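Local coordinates for pilin (Clostridioides difficile, PDB 6T8S), which forms the major subunit of type IV pili, fibres that bacteria probably use for surface attachment and movement, at residues Lys27-Ser32 with Thr55-Leu60. Numbering follows the deposited sequence.
Sequences KSAALS and TYMESL
The Tyr56 ring lies against the helix with the carbonyl oxygen of Ala29 over one face, 4.1 Å above the ring plane and displaced toward the rim. Ser32, one helical turn on, meets the same ring obliquely: its CB is 3.5 Å from Tyr56 CD1 and 3.6 Å from Tyr56 CE1, so the serine touches through its methylene. This is the type IV pilin fold, a long N-terminal helix packed on an antiparallel sheet, and the contact joins helix 9-37 to the loop that runs from it to strand 70-75. Strand 128-138 packs against the helix through Ala30 and Leu31, whereas residues 55-60 approach Ala29 and Ser32.

With CG beside the backbone N and anti to the carbonyl carbon (chi1 -65°), Tyr56 stretches its ring along the helix toward the C-terminal end, past Ser32. There the hydroxyl is hydrogen-bonded to Asp36 of the same helix, which ties down the far end of the ring, and Tyr33 gives the side chain another neighbour. At the root of the side chain, Tyr56 CB packs against Ala29 CB at 3.9 Å. No hydrogen bond links the two segments, and the packing between them is mostly apolar. The same first-torsion choice in Met57 (chi1 -55°) brings its CG and SD alongside the alanine methyl: Ala29 CB is 3.6 Å from Met57 CG and 3.9 Å from Met57 SD.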
loop_
_atom_site.group_PDB
_atom_site.type_symbol
_atom_site.label_atom_id
_atom_site.label_comp_id
_atom_site.label_asym_id
_atom_site.label_seq_id
_atom_site.Cartn_x
_atom_site.Cartn_y
_atom_site.Cartn_z
ATOM N N LYS A 27 0.220 -8.708 -2.467
ATOM C CA LYS A 27 -0.814 -8.884 -3.516
ATOM C C LYS A 27 -1.012 -10.384 -3.784
ATOM O O LYS A 27 -2.173 -10.810 -3.912
ATOM C CB LYS A 27 -0.455 -8.136 -4.800
ATOM C CG LYS A 27 -1.487 -8.281 -5.907
ATOM C CD LYS A 27 -1.323 -7.316 -7.042
ATOM C CE LYS A 27 -2.283 -7.619 -8.172
ATOM N NZ LYS A 27 -1.883 -6.914 -9.404
ATOM N N SER A 28 0.069 -11.152 -3.918
ATOM C CA SER A 28 0.003 -12.608 -4.216
ATOM C C SER A 28 -0.710 -13.344 -3.071
ATOM O O SER A 28 -1.636 -14.170 -3.339
ATOM C CB SER A 28 1.384 -13.169 -4.472
ATOM O OG SER A 28 1.278 -14.475 -5.013
ATOM N N ALA A 29 -0.337 -13.035 -1.829
ATOM C CA ALA A 29 -0.937 -13.627 -0.613
ATOM C C ALA A 29 -2.423 -13.251 -0.548
ATOM O O ALA A 29 -3.249 -14.135 -0.187
ATOM C CB ALA A 29 -0.189 -13.180 0.619
ATOM N N ALA A 30 -2.767 -11.993 -0.840
ATOM C CA ALA A 30 -4.167 -11.509 -0.750
ATOM C C ALA A 30 -5.030 -12.257 -1.774
ATOM O O ALA A 30 -6.174 -12.606 -1.455
ATOM C CB ALA A 30 -4.241 -10.025 -0.969
ATOM N N LEU A 31 -4.514 -12.447 -2.985
ATOM C CA LEU A 31 -5.277 -13.142 -4.057
ATOM C C LEU A 31 -5.564 -14.589 -3.637
ATOM O O LEU A 31 -6.689 -15.073 -3.909
ATOM C CB LEU A 31 -4.508 -13.042 -5.373
ATOM C CG LEU A 31 -4.649 -11.700 -6.084
ATOM C CD1 LEU A 31 -3.565 -11.531 -7.129
ATOM C CD2 LEU A 31 -6.035 -11.549 -6.703
ATOM N N SER A 32 -4.584 -15.258 -3.013
ATOM C CA SER A 32 -4.709 -16.630 -2.443
ATOM C C SER A 32 -5.848 -16.666 -1.416
ATOM O O SER A 32 -6.784 -17.487 -1.570
ATOM C CB SER A 32 -3.428 -17.096 -1.805
ATOM O OG SER A 32 -2.455 -17.445 -2.769
ATOM N N THR A 55 -1.099 -17.016 7.441
ATOM C CA THR A 55 -1.017 -18.429 6.958
ATOM C C THR A 55 -0.284 -18.444 5.608
ATOM O O THR A 55 0.404 -19.457 5.315
ATOM C CB THR A 55 -2.403 -19.085 6.897
ATOM O OG1 THR A 55 -2.983 -18.961 8.192
ATOM C CG2 THR A 55 -2.352 -20.547 6.508
ATOM N N TYR A 56 -0.376 -17.366 4.818
ATOM C CA TYR A 56 0.055 -17.329 3.392
ATOM C C TYR A 56 1.461 -16.733 3.220
ATOM O O TYR A 56 1.991 -16.813 2.100
ATOM C CB TYR A 56 -0.943 -16.538 2.545
ATOM C CG TYR A 56 -2.310 -17.168 2.452
ATOM C CD1 TYR A 56 -2.601 -18.093 1.463
ATOM C CD2 TYR A 56 -3.309 -16.872 3.372
ATOM C CE1 TYR A 56 -3.854 -18.681 1.361
ATOM C CE2 TYR A 56 -4.561 -17.462 3.288
ATOM C CZ TYR A 56 -4.840 -18.367 2.276
ATOM O OH TYR A 56 -6.066 -18.973 2.188
ATOM N N MET A 57 2.041 -16.133 4.266
ATOM C CA MET A 57 3.323 -15.393 4.160
ATOM C C MET A 57 4.304 -15.953 5.187
ATOM O O MET A 57 3.971 -16.012 6.381
ATOM C CB MET A 57 3.123 -13.887 4.367
ATOM C CG MET A 57 2.092 -13.304 3.415
ATOM S SD MET A 57 2.106 -11.489 3.350
ATOM C CE MET A 57 3.526 -11.203 2.297
ATOM N N GLU A 58 5.488 -16.347 4.739
ATOM C CA GLU A 58 6.525 -16.896 5.646
ATOM C C GLU A 58 6.980 -15.783 6.586
ATOM O O GLU A 58 7.225 -16.073 7.768
ATOM C CB GLU A 58 7.696 -17.456 4.849
ATOM C CG GLU A 58 7.312 -18.672 4.032
ATOM C CD GLU A 58 8.499 -19.416 3.449
ATOM O OE1 GLU A 58 9.086 -18.934 2.472
ATOM O OE2 GLU A 58 8.821 -20.483 3.982
ATOM N N SER A 59 7.067 -14.558 6.074
ATOM C CA SER A 59 7.434 -13.365 6.874
ATOM C C SER A 59 6.515 -12.198 6.508
ATOM O O SER A 59 6.478 -11.833 5.330
ATOM C CB SER A 59 8.883 -13.033 6.669
ATOM O OG SER A 59 9.340 -12.207 7.728
ATOM N N LEU A 60 5.807 -11.629 7.484
ATOM C CA LEU A 60 4.859 -10.505 7.237
ATOM C C LEU A 60 5.633 -9.197 7.162
ATOM O O LEU A 60 6.355 -8.865 8.095
ATOM C CB LEU A 60 3.829 -10.433 8.364
ATOM C CG LEU A 60 2.786 -11.540 8.382
ATOM C CD1 LEU A 60 1.990 -11.499 9.680
ATOM C CD2 LEU A 60 1.872 -11.442 7.180
#